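Local coordinates for protein oxidoreductase (Listeria innocua, PDB 3E18) that binds NAD in a Rossmann-fold domain and is probably a dehydrogenase of the GFO/IDH/MocA family, its substrate still unknown, at residues 150-155 with 223-228; 180-185 with 214-219. One frame throughout, in Å; residues are numbered along the deposited sequence.

Interaction 1. Residues 150-155 with 223-228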
# COMPACT_ATOMS: atom_id res chain seq x y z
N GLU A 150 7.39 2.00 -4.31
CA GLU A 150 5.98 2.21 -4.51
C GLU A 150 5.86 3.31 -5.55
O GLU A 150 6.42 4.37 -5.37
CB GLU A 150 5.25 2.59 -3.21
CG GLU A 150 5.31 1.49 -2.16
CD GLU A 150 4.66 1.83 -0.84
OE1 GLU A 150 3.94 2.86 -0.71
OE2 GLU A 150 4.88 1.03 0.09
N SER A 151 5.18 3.00 -6.65
CA SER A 151 5.09 3.87 -7.81
C SER A 151 3.62 4.12 -8.07
O SER A 151 2.86 3.18 -8.32
CB SER A 151 5.78 3.19 -8.99
OG SER A 151 5.65 3.92 -10.20
N ARG A 152 3.18 5.38 -8.02
CA ARG A 152 1.76 5.70 -8.05
C ARG A 152 1.49 6.83 -9.02
O ARG A 152 2.17 7.83 -9.01
CB ARG A 152 1.26 6.17 -6.66
CG ARG A 152 1.20 5.10 -5.57
CD ARG A 152 0.70 5.69 -4.24
NE ARG A 152 0.56 4.66 -3.20
CZ ARG A 152 1.50 4.29 -2.34
NH1 ARG A 152 1.26 3.34 -1.45
NH2 ARG A 152 2.70 4.85 -2.38
N VAL A 153 0.48 6.66 -9.87
CA VAL A 153 -0.02 7.79 -10.64
C VAL A 153 -1.48 8.00 -10.26
O VAL A 153 -2.35 7.20 -10.62
CB VAL A 153 0.17 7.59 -12.17
CG1 VAL A 153 -0.46 8.75 -12.94
CG2 VAL A 153 1.65 7.49 -12.52
N HIS A 154 -1.75 9.09 -9.55
CA HIS A 154 -3.08 9.39 -9.06
C HIS A 154 -3.60 10.66 -9.72
O HIS A 154 -2.83 11.57 -10.03
CB HIS A 154 -3.04 9.64 -7.55
CG HIS A 154 -2.94 8.39 -6.71
ND1 HIS A 154 -2.92 8.43 -5.34
CD2 HIS A 154 -2.90 7.08 -7.05
CE1 HIS A 154 -2.84 7.20 -4.86
NE2 HIS A 154 -2.84 6.36 -5.88
N GLY A 155 -4.91 10.73 -9.90
CA GLY A 155 -5.54 11.95 -10.42
C GLY A 155 -7.03 11.82 -10.27
O GLY A 155 -7.51 10.79 -9.83
N THR A 223 10.23 -6.02 -3.30
CA THR A 223 8.79 -5.95 -3.39
C THR A 223 8.41 -4.59 -3.99
O THR A 223 9.19 -3.64 -3.97
CB THR A 223 8.07 -6.20 -2.02
OG1 THR A 223 8.47 -5.22 -1.06
CG2 THR A 223 8.37 -7.61 -1.46
N ALA A 224 7.25 -4.53 -4.60
CA ALA A 224 6.80 -3.27 -5.21
C ALA A 224 5.33 -3.20 -5.15
O ALA A 224 4.65 -4.21 -5.22
CB ALA A 224 7.28 -3.16 -6.66
N GLN A 225 4.82 -1.98 -5.03
CA GLN A 225 3.40 -1.76 -5.13
C GLN A 225 3.25 -0.73 -6.23
O GLN A 225 3.90 0.31 -6.16
CB GLN A 225 2.84 -1.23 -3.82
CG GLN A 225 1.32 -0.94 -3.90
CD GLN A 225 0.72 -0.60 -2.55
OE1 GLN A 225 1.19 -1.06 -1.52
NE2 GLN A 225 -0.34 0.23 -2.55
N ILE A 226 2.44 -1.04 -7.24
CA ILE A 226 2.20 -0.15 -8.38
C ILE A 226 0.74 0.22 -8.37
O ILE A 226 -0.14 -0.62 -8.19
CB ILE A 226 2.55 -0.83 -9.75
CG1 ILE A 226 3.96 -1.45 -9.73
CG2 ILE A 226 2.29 0.10 -10.92
CD1 ILE A 226 5.10 -0.50 -9.38
N GLU A 227 0.44 1.49 -8.59
CA GLU A 227 -0.94 1.86 -8.43
C GLU A 227 -1.22 2.94 -9.44
O GLU A 227 -0.34 3.74 -9.74
CB GLU A 227 -1.05 2.40 -7.01
CG GLU A 227 -2.39 2.61 -6.43
CD GLU A 227 -2.26 2.95 -4.96
OE1 GLU A 227 -1.97 2.04 -4.14
OE2 GLU A 227 -2.42 4.13 -4.64
N VAL A 228 -2.41 2.90 -10.02
CA VAL A 228 -2.93 4.00 -10.83
C VAL A 228 -4.30 4.25 -10.30
O VAL A 228 -5.03 3.31 -10.00
CB VAL A 228 -3.00 3.65 -12.35
CG1 VAL A 228 -3.70 4.78 -13.15
CG2 VAL A 228 -1.62 3.43 -12.93
O HOH W 1 -1.52 2.86 -1.74
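Glu-150 starts the pairing by laying its CG against CB of Gln-225, 4.0 Å away, on the face of the sheet where Arg-152 and Glu-227 also stand. One oxygen of its carboxylate, OE1, takes both terminal nitrogens of Arg-152: NH2 arrives at the anti lone pair, NH1 from above the carboxylate plane. The other oxygen is hydrogen-bonded to His-148. Ser-151 belongs to the reverse face, where its CB meets CD1 of Ile-226 at 3.8 Å and its hydroxyl turns to Arg-238. Its backbone works in both directions, the amide giving to Gln-225 O and the carbonyl accepting from Glu-227 N, each at 3.0 Å. Ser-151 thus bonds to the two residues flanking its partner Ile-226, as parallel strands do, and here strands 146-154 and 223-229 form the one parallel pairing in the large mixed sheet of the C-terminal domain, their segments only 3° from alignment. Arg-152, extended from CG to NE, lies on the face of Glu-150 and Glu-227. NE makes a weak, bent salt bridge to Glu-227 OE2 at 3.4 Å; this oxygen lies at the guanidinium edge, near its plane, although the carboxylate is turned 75° from it. NH1 also donates to a water that links it to Glu-227 OE1. Gln-225 NE2 donates a hydrogen bond to the same OE1, 2.9 Å away, nearly along its C-O axis. This polar layer lies at the subunit interface, where the side chain of Gln-225 is hydrogen-bonded to Gln-225 of the second subunit. Val-153 extends the backbone pairing through its amide to Glu-227 O, and its carbonyl touches CA of Val-228. His-154 has its CG beside the backbone N (chi1 -78°), and its ring edge comes to Glu-227, NE2 donating a short but bent hydrogen bond (2.6 Å) to the anti lone pair of OE2. Ring and carboxylate are nearly coplanar, and ND1 is hydrogen-bonded to Leu-236 N.

Interaction 2. Residues 180-185 with 214-219. With NAD (nicotinamide-adenine-dinucleotide), chain E.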
# COMPACT_ATOMS: atom_id res chain seq x y z
N HIS A 180 3.27 1.57 -18.61
CA HIS A 180 4.41 2.46 -18.33
C HIS A 180 5.08 2.16 -16.99
O HIS A 180 6.30 2.08 -16.91
CB HIS A 180 3.96 3.91 -18.24
CG HIS A 180 3.67 4.54 -19.56
ND1 HIS A 180 4.53 4.43 -20.64
CD2 HIS A 180 2.65 5.34 -19.96
CE1 HIS A 180 4.04 5.12 -21.65
NE2 HIS A 180 2.90 5.69 -21.26
N LEU A 181 4.27 2.01 -15.95
CA LEU A 181 4.81 1.87 -14.59
C LEU A 181 5.44 0.51 -14.40
O LEU A 181 6.46 0.37 -13.73
CB LEU A 181 3.74 2.10 -13.54
CG LEU A 181 3.03 3.45 -13.62
CD1 LEU A 181 2.10 3.55 -12.45
CD2 LEU A 181 4.05 4.56 -13.56
N LEU A 182 4.83 -0.51 -15.01
CA LEU A 182 5.34 -1.88 -14.86
C LEU A 182 6.61 -2.08 -15.68
O LEU A 182 7.50 -2.88 -15.31
CB LEU A 182 4.28 -2.88 -15.31
CG LEU A 182 3.00 -2.95 -14.47
CD1 LEU A 182 1.96 -3.72 -15.23
CD2 LEU A 182 3.21 -3.52 -13.07
N ASP A 183 6.66 -1.38 -16.81
CA ASP A 183 7.84 -1.40 -17.69
C ASP A 183 9.04 -0.73 -17.02
O ASP A 183 10.15 -1.29 -17.03
CB ASP A 183 7.53 -0.79 -19.05
CG ASP A 183 8.75 -0.73 -19.93
OD1 ASP A 183 9.22 -1.80 -20.39
OD2 ASP A 183 9.25 0.39 -20.11
N GLN A 184 8.82 0.45 -16.44
CA GLN A 184 9.81 1.10 -15.55
C GLN A 184 10.35 0.13 -14.51
O GLN A 184 11.56 -0.04 -14.38
CB GLN A 184 9.18 2.29 -14.83
CG GLN A 184 9.13 3.57 -15.68
CD GLN A 184 8.42 4.73 -14.99
OE1 GLN A 184 7.85 4.58 -13.91
NE2 GLN A 184 8.48 5.89 -15.61
N LEU A 185 9.45 -0.54 -13.81
CA LEU A 185 9.85 -1.43 -12.71
C LEU A 185 10.68 -2.61 -13.18
O LEU A 185 11.69 -2.99 -12.54
CB LEU A 185 8.59 -1.95 -12.00
CG LEU A 185 8.77 -2.96 -10.87
CD1 LEU A 185 9.43 -2.34 -9.64
CD2 LEU A 185 7.42 -3.57 -10.51
N THR A 214 -1.35 -3.26 -7.52
CA THR A 214 -0.76 -4.57 -7.55
C THR A 214 0.43 -4.66 -6.59
O THR A 214 1.13 -3.68 -6.40
CB THR A 214 -0.38 -4.98 -9.01
OG1 THR A 214 0.30 -6.24 -9.00
CG2 THR A 214 0.49 -3.93 -9.68
N PHE A 215 0.65 -5.82 -5.98
CA PHE A 215 1.79 -5.98 -5.11
C PHE A 215 2.60 -7.10 -5.73
O PHE A 215 2.10 -8.22 -5.90
CB PHE A 215 1.37 -6.34 -3.67
CG PHE A 215 2.48 -6.18 -2.63
CD1 PHE A 215 2.63 -4.98 -1.94
CD2 PHE A 215 3.37 -7.22 -2.35
CE1 PHE A 215 3.64 -4.81 -0.98
CE2 PHE A 215 4.38 -7.07 -1.40
CZ PHE A 215 4.51 -5.85 -0.71
N ILE A 216 3.83 -6.77 -6.09
CA ILE A 216 4.70 -7.65 -6.84
C ILE A 216 5.87 -8.07 -5.97
O ILE A 216 6.46 -7.24 -5.28
CB ILE A 216 5.20 -6.95 -8.13
CG1 ILE A 216 4.01 -6.65 -9.05
CG2 ILE A 216 6.22 -7.79 -8.89
CD1 ILE A 216 4.28 -5.52 -10.01
N THR A 217 6.22 -9.35 -5.99
CA THR A 217 7.43 -9.80 -5.32
C THR A 217 8.36 -10.43 -6.36
O THR A 217 7.90 -11.16 -7.24
CB THR A 217 7.11 -10.84 -4.21
OG1 THR A 217 6.05 -10.34 -3.38
CG2 THR A 217 8.32 -11.09 -3.35
N PHE A 218 9.66 -10.13 -6.27
CA PHE A 218 10.67 -10.65 -7.19
C PHE A 218 11.39 -11.81 -6.54
O PHE A 218 11.32 -11.95 -5.34
CB PHE A 218 11.68 -9.56 -7.56
CG PHE A 218 11.07 -8.47 -8.40
CD1 PHE A 218 11.04 -8.60 -9.78
CD2 PHE A 218 10.49 -7.37 -7.81
CE1 PHE A 218 10.47 -7.63 -10.58
CE2 PHE A 218 9.90 -6.38 -8.60
CZ PHE A 218 9.89 -6.52 -10.00
N GLU A 219 12.09 -12.62 -7.34
CA GLU A 219 12.84 -13.78 -6.82
C GLU A 219 13.94 -13.39 -5.83
O GLU A 219 14.30 -14.17 -4.95
CB GLU A 219 13.42 -14.61 -7.98
CG GLU A 219 12.40 -15.18 -8.97
CD GLU A 219 11.68 -16.44 -8.48
OE1 GLU A 219 12.05 -17.01 -7.43
OE2 GLU A 219 10.73 -16.88 -9.17
PA NAD E . -6.57 8.52 -30.63
O1A NAD E . -6.39 9.93 -30.22
O2A NAD E . -7.96 8.04 -30.54
O5B NAD E . -5.98 8.30 -32.11
C5B NAD E . -5.95 7.05 -32.76
C4B NAD E . -6.00 7.33 -34.26
O4B NAD E . -5.85 6.13 -35.00
C3B NAD E . -7.35 7.93 -34.66
O3B NAD E . -7.13 9.12 -35.38
C2B NAD E . -7.98 6.87 -35.54
O2B NAD E . -8.77 7.41 -36.56
C1B NAD E . -6.76 6.13 -36.07
N9A NAD E . -7.05 4.74 -36.48
C8A NAD E . -7.91 3.85 -35.89
N7A NAD E . -7.86 2.69 -36.57
C5A NAD E . -6.98 2.83 -37.59
C6A NAD E . -6.57 1.96 -38.60
N6A NAD E . -6.92 0.68 -38.55
N1A NAD E . -5.64 2.40 -39.53
C2A NAD E . -5.13 3.69 -39.47
N3A NAD E . -5.55 4.54 -38.47
C4A NAD E . -6.47 4.12 -37.55
O3 NAD E . -5.61 7.59 -29.71
PN NAD E . -4.28 8.08 -28.99
O1N NAD E . -4.61 8.59 -27.63
O2N NAD E . -3.45 8.89 -29.91
O5D NAD E . -3.52 6.66 -28.73
C5D NAD E . -3.13 5.80 -29.78
C4D NAD E . -2.05 4.81 -29.28
O4D NAD E . -1.01 5.53 -28.63
C3D NAD E . -2.57 3.83 -28.24
O3D NAD E . -1.88 2.60 -28.38
C2D NAD E . -2.18 4.43 -26.91
O2D NAD E . -1.95 3.41 -25.97
C1D NAD E . -0.89 5.15 -27.26
N1N NAD E . -0.54 6.31 -26.40
C2N NAD E . 0.69 6.29 -25.81
C3N NAD E . 1.13 7.32 -24.99
C7N NAD E . 2.57 7.34 -24.57
O7N NAD E . 2.97 8.25 -23.58
N7N NAD E . 3.44 6.50 -25.13
C4N NAD E . 0.30 8.43 -24.79
C5N NAD E . -0.95 8.47 -25.41
C6N NAD E . -1.36 7.41 -26.22
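Leu-185 points its branched end at the rim of Phe-218, not at a face: CG lies 3.8 Å from CZ, close to the ring plane. One face of that ring is approached by CG2 of Ile-216 from its own strand, 3.9 Å above the plane and offset toward the rim, so the phenyl group is packed both at its edge and over one side. Ile-216 sends CD1 toward the helix, where it meets two leucines one turn apart. Leu-185 CD2 comes at it tip to tip, at 3.7 Å, whereas Leu-182 CD2 reaches it at 3.8 Å from a side chain running obliquely across. With CG of Leu-185 opposite the backbone N (chi1 176°), the fork of this leucine is carried straight out to the strand. Thr-214 adds a looser methyl contact to Leu-182, which is also packed against Ile-335 and Ile-338 of helix 325-344. On another side of the helix, His-180 brings its ring edge to the nicotinamide carboxamide, with NE2 3.5 Å from NAD O7N. The axes of the short segments run 17° from parallel, 12.2 Å apart at closest: a helix layered on a sheet, as in the C-terminal alpha/beta domain of GFO/IDH/MocA proteins.

In the fold
Both interactions involve the mixed sheet of the C-terminal domain, their centres about 9 Å apart: interaction 1 lies within it, interaction 2 sets helix 173-188 on it. Along the chain, strand 146-154 comes first, then helix 173-188, strand 211-218 and strand 223-229, so interaction 2 is formed wholly between the two halves of interaction 1. Strands 211-218 and 223-229 are antiparallel neighbours, probably hydrogen-bonded from Thr-214 N to Ile-226 O and from Ile-216 N to Ala-224 O. Leu-181 of the helix packs on Ile-226, tying the two contacts together on one face. The sheet is thus a shared layer: its helix side leads to the NAD pocket, and its other side, with the salt-bridge network, meets the second subunit.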